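Local atomic coordinates of oxygenase-reductase (Streptomyces fradiae, PDB entry 4OSP), a protein that acts through its C-terminal short-chain dehydrogenase/reductase domain, the part present here, as a probably NADPH-dependent 6-ketoreductase of angucyclinones in the urdamycin pathway. Residues Arg90-Arg95 with Thr99-Leu104; Thr32-Ala37 with Glu62-Arg67; Val43-Ser48 with Glu56-Ile61. One frame throughout, in Å; residues are numbered along the deposited sequence.

Interaction 1 (Arg90-Arg95 with Thr99-Leu104); sequences RGLKER and TTLDIL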
loop_
_atom_site.group_PDB
_atom_site.type_symbol
_atom_site.label_atom_id
_atom_site.label_comp_id
_atom_site.label_asym_id
_atom_site.label_seq_id
_atom_site.Cartn_x
_atom_site.Cartn_y
_atom_site.Cartn_z
ATOM N N ARG B 90 -3.045 -27.483 29.283
ATOM C CA ARG B 90 -3.103 -28.877 29.702
ATOM C C ARG B 90 -2.525 -29.788 28.606
ATOM O O ARG B 90 -1.590 -30.545 28.855
ATOM C CB ARG B 90 -4.534 -29.278 30.046
ATOM C CG ARG B 90 -4.655 -30.612 30.777
ATOM C CD ARG B 90 -6.064 -30.833 31.312
ATOM N NE ARG B 90 -7.013 -31.104 30.232
ATOM C CZ ARG B 90 -7.783 -30.186 29.657
ATOM N NH1 ARG B 90 -7.736 -28.925 30.057
ATOM N NH2 ARG B 90 -8.606 -30.531 28.679
ATOM N N GLY B 91 -3.054 -29.669 27.387
ATOM C CA GLY B 91 -2.605 -30.490 26.265
ATOM C C GLY B 91 -1.118 -30.383 25.960
ATOM O O GLY B 91 -0.462 -31.390 25.667
ATOM N N LEU B 92 -0.584 -29.163 26.016
ATOM C CA LEU B 92 0.827 -28.940 25.727
ATOM C C LEU B 92 1.734 -29.507 26.824
ATOM O O LEU B 92 2.769 -30.125 26.533
ATOM C CB LEU B 92 1.113 -27.447 25.518
ATOM C CG LEU B 92 0.728 -26.801 24.176
ATOM C CD1 LEU B 92 0.932 -25.293 24.240
ATOM C CD2 LEU B 92 1.531 -27.393 23.025
ATOM N N LYS B 93 1.338 -29.288 28.077
ATOM C CA LYS B 93 2.088 -29.771 29.244
ATOM C C LYS B 93 2.189 -31.303 29.256
ATOM O O LYS B 93 3.256 -31.858 29.522
ATOM C CB LYS B 93 1.423 -29.267 30.541
ATOM C CG LYS B 93 2.170 -29.582 31.831
ATOM C CD LYS B 93 3.489 -28.823 31.911
ATOM C CE LYS B 93 4.022 -28.758 33.333
ATOM N NZ LYS B 93 5.179 -27.827 33.398
ATOM N N GLU B 94 1.073 -31.971 28.970
ATOM C CA GLU B 94 1.029 -33.437 28.903
ATOM C C GLU B 94 2.003 -34.048 27.899
ATOM O O GLU B 94 2.584 -35.105 28.152
ATOM C CB GLU B 94 -0.371 -33.907 28.544
ATOM C CG GLU B 94 -1.387 -33.760 29.652
ATOM C CD GLU B 94 -2.666 -34.493 29.328
ATOM O OE1 GLU B 94 -2.620 -35.396 28.453
ATOM O OE2 GLU B 94 -3.708 -34.172 29.944
ATOM N N ARG B 95 2.164 -33.399 26.750
ATOM C CA ARG B 95 2.932 -33.985 25.666
ATOM C C ARG B 95 4.375 -33.503 25.594
ATOM O O ARG B 95 5.200 -34.130 24.937
ATOM C CB ARG B 95 2.217 -33.774 24.333
ATOM C CG ARG B 95 0.881 -34.493 24.264
ATOM C CD ARG B 95 -0.034 -33.921 23.201
ATOM N NE ARG B 95 -1.273 -34.690 23.133
ATOM C CZ ARG B 95 -2.327 -34.504 23.926
ATOM N NH1 ARG B 95 -2.319 -33.550 24.846
ATOM N NH2 ARG B 95 -3.397 -35.266 23.784
ATOM N N THR B 99 4.624 -25.421 28.499
ATOM C CA THR B 99 3.473 -24.728 27.888
ATOM C C THR B 99 3.936 -23.796 26.768
ATOM O O THR B 99 3.148 -23.012 26.223
ATOM C CB THR B 99 2.633 -23.937 28.927
ATOM O OG1 THR B 99 3.492 -23.097 29.716
ATOM C CG2 THR B 99 1.849 -24.885 29.840
ATOM N N THR B 100 5.221 -23.887 26.444
ATOM C CA THR B 100 5.814 -23.147 25.345
ATOM C C THR B 100 4.956 -23.250 24.078
ATOM O O THR B 100 4.613 -24.357 23.634
ATOM C CB THR B 100 7.226 -23.684 25.044
ATOM O OG1 THR B 100 7.941 -23.862 26.278
ATOM C CG2 THR B 100 7.993 -22.728 24.146
ATOM N N LEU B 101 4.588 -22.092 23.526
ATOM C CA LEU B 101 3.835 -22.035 22.270
ATOM C C LEU B 101 4.657 -21.291 21.238
ATOM O O LEU B 101 4.781 -20.075 21.295
ATOM C CB LEU B 101 2.477 -21.349 22.463
ATOM C CG LEU B 101 1.488 -21.342 21.282
ATOM C CD1 LEU B 101 1.019 -22.762 20.969
ATOM C CD2 LEU B 101 0.289 -20.441 21.583
ATOM N N ASP B 102 5.217 -22.026 20.293
ATOM C CA ASP B 102 6.143 -21.433 19.351
ATOM C C ASP B 102 5.433 -20.649 18.281
ATOM O O ASP B 102 5.870 -19.562 17.894
ATOM C CB ASP B 102 7.006 -22.516 18.731
ATOM C CG ASP B 102 7.881 -23.187 19.752
ATOM O OD1 ASP B 102 8.925 -22.604 20.090
ATOM O OD2 ASP B 102 7.506 -24.268 20.245
ATOM N N ILE B 103 4.318 -21.202 17.825
ATOM C CA ILE B 103 3.624 -20.699 16.654
ATOM C C ILE B 103 2.145 -20.519 16.966
ATOM O O ILE B 103 1.479 -21.442 17.436
ATOM C CB ILE B 103 3.796 -21.668 15.463
ATOM C CG1 ILE B 103 5.281 -21.808 15.105
ATOM C CG2 ILE B 103 3.001 -21.186 14.258
ATOM C CD1 ILE B 103 5.634 -23.060 14.311
ATOM N N LEU B 104 1.644 -19.318 16.718
ATOM C CA LEU B 104 0.222 -19.060 16.828
ATOM C C LEU B 104 -0.341 -18.636 15.474
ATOM O O LEU B 104 0.130 -17.660 14.870
ATOM C CB LEU B 104 -0.042 -17.960 17.868
ATOM C CG LEU B 104 -1.439 -17.347 17.839
ATOM C CD1 LEU B 104 -2.476 -18.377 18.263
ATOM C CD2 LEU B 104 -1.498 -16.097 18.710
#
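In the Rossmann fold of this reductase domain, helix 80-96 is followed by a short return to strand 103-106, and L92 in the last turns of that helix meets T99, T100 and L101 on the way back. One methyl group makes the closest contacts. L92 CD1 lies 3.7 Å from T99 O and 3.8 Å from T100 O, and it also reaches L101, with 4.1 Å between L92 CD1 and L101 CD1. The L92 branch point CG stands beside the backbone N (chi1 -78°), and chi2 near 173° carries the methyl out to the returning chain. L101 CG takes the other course, anti to its own N, which brings the leucine end toward the helix. T18 and F69, from two strands of the sheet, also touch L92, so the leucine seats the helix on the sheet. T100 O accepts a hydrogen bond from T18 OG1, tying the return to the neighbouring strand. At the outer edge, T99 CG2 and K93 CB make a loose contact at 4.5 Å. The last turn of segment 90-95 is braced by R95, whose NH1 donates to G91 O at 3.0 Å, with the oxygen in the guanidinium plane and an N-H...O angle of 156°.

Interaction 2 (Thr32-Ala37 with Glu62-Arg67); sequences TAIRLA and EKEGGR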
loop_
_atom_site.group_PDB
_atom_site.type_symbol
_atom_site.label_atom_id
_atom_site.label_comp_id
_atom_site.label_asym_id
_atom_site.label_seq_id
_atom_site.Cartn_x
_atom_site.Cartn_y
_atom_site.Cartn_z
ATOM N N THR B 32 -3.568 -25.959 7.121
ATOM C CA THR B 32 -2.470 -25.306 7.825
ATOM C C THR B 32 -1.962 -26.188 8.957
ATOM O O THR B 32 -0.744 -26.432 9.067
ATOM C CB THR B 32 -2.877 -23.925 8.379
ATOM O OG1 THR B 32 -3.265 -23.070 7.295
ATOM C CG2 THR B 32 -1.714 -23.288 9.128
ATOM N N ALA B 33 -2.894 -26.680 9.782
ATOM C CA ALA B 33 -2.542 -27.601 10.860
ATOM C C ALA B 33 -1.797 -28.826 10.307
ATOM O O ALA B 33 -0.763 -29.243 10.855
ATOM C CB ALA B 33 -3.781 -28.018 11.653
ATOM N N ILE B 34 -2.298 -29.371 9.203
ATOM C CA ILE B 34 -1.656 -30.518 8.556
ATOM C C ILE B 34 -0.220 -30.221 8.077
ATOM O O ILE B 34 0.705 -31.006 8.334
ATOM C CB ILE B 34 -2.542 -31.084 7.412
ATOM C CG1 ILE B 34 -3.774 -31.791 8.005
ATOM C CG2 ILE B 34 -1.745 -32.023 6.504
ATOM C CD1 ILE B 34 -4.895 -32.062 7.010
ATOM N N ARG B 35 -0.024 -29.087 7.405
ATOM C CA ARG B 35 1.303 -28.767 6.871
ATOM C C ARG B 35 2.334 -28.507 7.984
ATOM O O ARG B 35 3.484 -28.957 7.893
ATOM C CB ARG B 35 1.249 -27.598 5.858
ATOM C CG ARG B 35 2.609 -27.197 5.277
ATOM C CD ARG B 35 3.230 -28.320 4.457
ATOM N NE ARG B 35 4.670 -28.145 4.223
ATOM C CZ ARG B 35 5.188 -27.654 3.099
ATOM N NH1 ARG B 35 4.392 -27.273 2.104
ATOM N NH2 ARG B 35 6.501 -27.546 2.961
ATOM N N LEU B 36 1.918 -27.793 9.030
ATOM C CA LEU B 36 2.775 -27.566 10.198
ATOM C C LEU B 36 3.227 -28.876 10.846
ATOM O O LEU B 36 4.421 -29.083 11.068
ATOM C CB LEU B 36 2.081 -26.656 11.224
ATOM C CG LEU B 36 1.819 -25.215 10.772
ATOM C CD1 LEU B 36 1.040 -24.443 11.834
ATOM C CD2 LEU B 36 3.101 -24.485 10.398
ATOM N N ALA B 37 2.269 -29.768 11.107
ATOM C CA ALA B 37 2.559 -31.106 11.655
ATOM C C ALA B 37 3.534 -31.896 10.786
ATOM O O ALA B 37 4.480 -32.508 11.296
ATOM C CB ALA B 37 1.272 -31.896 11.858
ATOM N N GLU B 62 -1.758 -37.676 12.535
ATOM C CA GLU B 62 -1.132 -38.856 13.117
ATOM C C GLU B 62 -0.826 -39.943 12.073
ATOM O O GLU B 62 0.275 -40.489 12.067
ATOM C CB GLU B 62 -1.945 -39.381 14.301
ATOM C CG GLU B 62 -1.803 -38.511 15.547
ATOM C CD GLU B 62 -2.628 -38.998 16.721
ATOM O OE1 GLU B 62 -3.710 -39.567 16.508
ATOM O OE2 GLU B 62 -2.202 -38.787 17.868
ATOM N N LYS B 63 -1.773 -40.207 11.168
ATOM C CA LYS B 63 -1.553 -41.131 10.037
ATOM C C LYS B 63 -0.291 -40.791 9.271
ATOM O O LYS B 63 0.402 -41.679 8.786
ATOM C CB LYS B 63 -2.739 -41.123 9.066
ATOM C CG LYS B 63 -4.004 -41.810 9.575
ATOM C CD LYS B 63 -5.050 -41.918 8.465
ATOM C CE LYS B 63 -6.465 -41.691 8.987
ATOM N NZ LYS B 63 -7.121 -42.929 9.490
ATOM N N GLU B 64 0.005 -39.500 9.162
ATOM C CA GLU B 64 1.183 -39.043 8.433
ATOM C C GLU B 64 2.423 -39.130 9.301
ATOM O O GLU B 64 3.529 -38.844 8.846
ATOM C CB GLU B 64 0.987 -37.608 7.908
ATOM C CG GLU B 64 0.088 -37.521 6.674
ATOM C CD GLU B 64 -0.173 -36.093 6.201
ATOM O OE1 GLU B 64 0.763 -35.265 6.225
ATOM O OE2 GLU B 64 -1.320 -35.806 5.779
ATOM N N GLY B 65 2.238 -39.513 10.556
ATOM C CA GLY B 65 3.370 -39.664 11.465
ATOM C C GLY B 65 3.719 -38.401 12.237
ATOM O O GLY B 65 4.837 -38.266 12.751
ATOM N N GLY B 66 2.762 -37.480 12.326
ATOM C CA GLY B 66 2.931 -36.270 13.120
ATOM C C GLY B 66 2.299 -36.372 14.494
ATOM O O GLY B 66 1.898 -37.458 14.929
ATOM N N ARG B 67 2.211 -35.227 15.173
ATOM C CA ARG B 67 1.651 -35.123 16.535
ATOM C C ARG B 67 0.647 -33.966 16.603
ATOM O O ARG B 67 0.929 -32.864 16.123
ATOM C CB ARG B 67 2.770 -34.894 17.557
ATOM C CG ARG B 67 3.837 -35.980 17.601
ATOM C CD ARG B 67 3.279 -37.296 18.131
ATOM N NE ARG B 67 2.508 -37.131 19.364
ATOM C CZ ARG B 67 3.048 -36.915 20.565
ATOM N NH1 ARG B 67 4.363 -36.841 20.702
ATOM N NH2 ARG B 67 2.273 -36.778 21.633
#
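A 2.7 Å hydrogen bond from G65 N to E62 O closes helix 51-63 just where E64 reaches across to I34 of helix 27-38. Together with a probable bond from G66 N to I61 O, it forms a Schellman motif, where G65, at a phi of 90°, breaks the helix. The turn sets E64 on the side of helix 27-38. From CG, which lies anti to the carbonyl carbon, the glutamate runs out extended (chi2 177°) and meets I34 at about a right angle. Both carboxylate oxygens touch one methyl: I34 CG2 is 3.9 Å from E64 OE2 and 4.1 Å from E64 OE1. This is van der Waals contact only; the charge is answered by a salt bridge from E64 OE1 to R38, one residue beyond the segment 32-37, so the aliphatic I34 lies beside an ion pair near the surface.

Further along, the chain runs past A37. A37 and G66 have the nearest CA atoms, 5.4 Å apart, and A37 CB, which points toward the turn, stands 4.4 Å from R67 O. That oxygen also pairs with V43, so the approach coincides with the start of strand 67-72 beside strand 42-47. I61 closes the inner side, touching both I34 and A37. On another flank of helix 27-38, R35 forms salt bridges with E39 and D236 of its own chain and with D245 of a neighbouring subunit, which places this helix close to a subunit contact. Two neighbouring helices laid on one face of a parallel sheet, the first following the NADP-binding loop of S25 and R26, are the hallmark of the dinucleotide-binding half of the Rossmann fold in short-chain dehydrogenases/reductases.

Interaction 3 (Val43-Ser48 with Glu56-Ile61); sequences VAVHCS and ETVATI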
loop_
_atom_site.group_PDB
_atom_site.type_symbol
_atom_site.label_atom_id
_atom_site.label_comp_id
_atom_site.label_asym_id
_atom_site.label_seq_id
_atom_site.Cartn_x
_atom_site.Cartn_y
_atom_site.Cartn_z
ATOM N N VAL B 43 0.805 -29.851 17.052
ATOM C CA VAL B 43 -0.233 -28.886 16.713
ATOM C C VAL B 43 -1.487 -29.074 17.545
ATOM O O VAL B 43 -1.999 -30.191 17.680
ATOM C CB VAL B 43 -0.620 -28.963 15.215
ATOM C CG1 VAL B 43 -1.669 -27.913 14.869
ATOM C CG2 VAL B 43 0.612 -28.815 14.324
ATOM N N ALA B 44 -1.975 -27.972 18.105
ATOM C CA ALA B 44 -3.272 -27.951 18.744
ATOM C C ALA B 44 -4.321 -27.556 17.720
ATOM O O ALA B 44 -4.317 -26.441 17.208
ATOM C CB ALA B 44 -3.271 -26.989 19.924
ATOM N N VAL B 45 -5.190 -28.501 17.388
ATOM C CA VAL B 45 -6.270 -28.256 16.456
ATOM C C VAL B 45 -7.432 -27.736 17.264
ATOM O O VAL B 45 -7.965 -28.447 18.113
ATOM C CB VAL B 45 -6.686 -29.555 15.725
ATOM C CG1 VAL B 45 -7.894 -29.320 14.821
ATOM C CG2 VAL B 45 -5.516 -30.115 14.931
ATOM N N HIS B 46 -7.802 -26.484 17.023
ATOM C CA HIS B 46 -8.933 -25.877 17.704
ATOM C C HIS B 46 -10.155 -25.881 16.830
ATOM O O HIS B 46 -10.049 -25.752 15.617
ATOM C CB HIS B 46 -8.621 -24.433 18.107
ATOM C CG HIS B 46 -9.840 -23.625 18.439
ATOM N ND1 HIS B 46 -10.533 -22.897 17.492
ATOM C CD2 HIS B 46 -10.502 -23.450 19.606
ATOM C CE1 HIS B 46 -11.561 -22.301 18.066
ATOM N NE2 HIS B 46 -11.561 -22.613 19.350
ATOM N N CYS B 47 -11.318 -26.013 17.460
ATOM C CA CYS B 47 -12.601 -25.743 16.819
ATOM C C CYS B 47 -13.572 -25.209 17.859
ATOM O O CYS B 47 -13.400 -25.444 19.059
ATOM C CB CYS B 47 -13.179 -27.003 16.160
ATOM S SG CYS B 47 -14.631 -26.697 15.106
ATOM N N SER B 48 -14.591 -24.496 17.394
ATOM C CA SER B 48 -15.565 -23.884 18.285
ATOM C C SER B 48 -16.544 -24.868 18.945
ATOM O O SER B 48 -16.850 -24.714 20.123
ATOM C CB SER B 48 -16.311 -22.753 17.578
ATOM O OG SER B 48 -15.549 -21.551 17.621
ATOM N N GLU B 56 -10.737 -35.621 13.627
ATOM C CA GLU B 56 -10.413 -36.102 12.284
ATOM C C GLU B 56 -9.091 -35.508 11.749
ATOM O O GLU B 56 -8.259 -36.232 11.171
ATOM C CB GLU B 56 -11.561 -35.811 11.328
ATOM C CG GLU B 56 -11.637 -36.765 10.144
ATOM C CD GLU B 56 -12.901 -36.571 9.301
ATOM O OE1 GLU B 56 -13.618 -35.552 9.495
ATOM O OE2 GLU B 56 -13.178 -37.445 8.441
ATOM N N THR B 57 -8.899 -34.202 11.954
ATOM C CA THR B 57 -7.649 -33.538 11.595
ATOM C C THR B 57 -6.485 -34.155 12.354
ATOM O O THR B 57 -5.412 -34.425 11.784
ATOM C CB THR B 57 -7.682 -32.043 11.952
ATOM O OG1 THR B 57 -8.879 -31.448 11.434
ATOM C CG2 THR B 57 -6.454 -31.328 11.377
ATOM N N VAL B 58 -6.704 -34.359 13.650
ATOM C CA VAL B 58 -5.710 -34.966 14.520
ATOM C C VAL B 58 -5.337 -36.348 13.989
ATOM O O VAL B 58 -4.148 -36.668 13.837
ATOM C CB VAL B 58 -6.219 -35.024 15.982
ATOM C CG1 VAL B 58 -5.374 -35.971 16.831
ATOM C CG2 VAL B 58 -6.229 -33.629 16.575
ATOM N N ALA B 59 -6.357 -37.143 13.666
ATOM C CA ALA B 59 -6.153 -38.474 13.088
ATOM C C ALA B 59 -5.336 -38.408 11.795
ATOM O O ALA B 59 -4.404 -39.191 11.601
ATOM C CB ALA B 59 -7.488 -39.169 12.852
ATOM N N THR B 60 -5.668 -37.460 10.922
ATOM C CA THR B 60 -4.953 -37.322 9.655
ATOM C C THR B 60 -3.479 -36.998 9.884
ATOM O O THR B 60 -2.593 -37.558 9.212
ATOM C CB THR B 60 -5.588 -36.241 8.776
ATOM O OG1 THR B 60 -6.957 -36.579 8.538
ATOM C CG2 THR B 60 -4.846 -36.118 7.434
ATOM N N ILE B 61 -3.226 -36.091 10.830
ATOM C CA ILE B 61 -1.874 -35.669 11.177
ATOM C C ILE B 61 -1.082 -36.862 11.735
ATOM O O ILE B 61 0.107 -37.048 11.426
ATOM C CB ILE B 61 -1.905 -34.486 12.182
ATOM C CG1 ILE B 61 -2.279 -33.186 11.446
ATOM C CG2 ILE B 61 -0.575 -34.347 12.924
ATOM C CD1 ILE B 61 -2.652 -32.023 12.346
#
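V45 of strand 42-47 inserts its two methyls among T57, V58 and I61 of helix 51-63. The CG2 methyl makes three contacts: V45 CG2 is 3.9 Å from T57 CG2, 3.9 Å from V58 CG2 and 4.3 Å from I61 CD1. Within helix 56-61 the other branch meets the threonine, with V45 CG1 4.0 Å from T57 CB. CB of V45 points toward the helix, and chi1 of 176° sets CG1 anti to the strand nitrogen, over T57, and CG2 anti to the carbonyl carbon, among T57, V58 and I61. T57 turns its own methyl to the valine, while its OG1 lies within weak hydrogen-bonding distance of both A53 O and S24 O, which must share or alternate for its single proton; the second would link the helix to the NADP-binding loop.

Around this shell, V58 and I61 touch A68 of strand 67-72. The axes of strand 43-47 and helix 56-61 run nearly antiparallel, at 157° and 9.1 Å, as expected for the return helix of a beta-alpha-beta crossover. The helical turn itself is held by E56 O, which T60 N at 2.9 Å and T60 OG1 at 3.0 Å approach from opposite faces of the carbonyl plane. At the far end of the strand, H46 bonds G23 N and A73 O, and S48 belongs to the NADP site.

No hydrogen bond joins the two segments; their cohesion comes from buried methyl packing, while the T57 hydroxyl has weak carbonyl partners in its own helix and in the cofactor loop.

Overall arrangement
From the N terminus, helix 27-38 leads to strand 42-47, helix 51-63 and strand 67-72. Interaction 3 closes the short loop between strand 42-47 and helix 51-63 and lies nested inside the longer loop closed by interaction 2. The two share helix 51-63 and are in direct contact. Interaction 1 follows in series, closing the tight return from helix 80-96 to strand 103-106. It touches interaction 2 where R95 CG lies 3.8 Å from R67 NH2. Interaction 2 joins two neighbouring helices on one face of the parallel sheet, and interaction 3 seats the second of them on it, whereas helix 80-96 of interaction 1 packs against the opposite face.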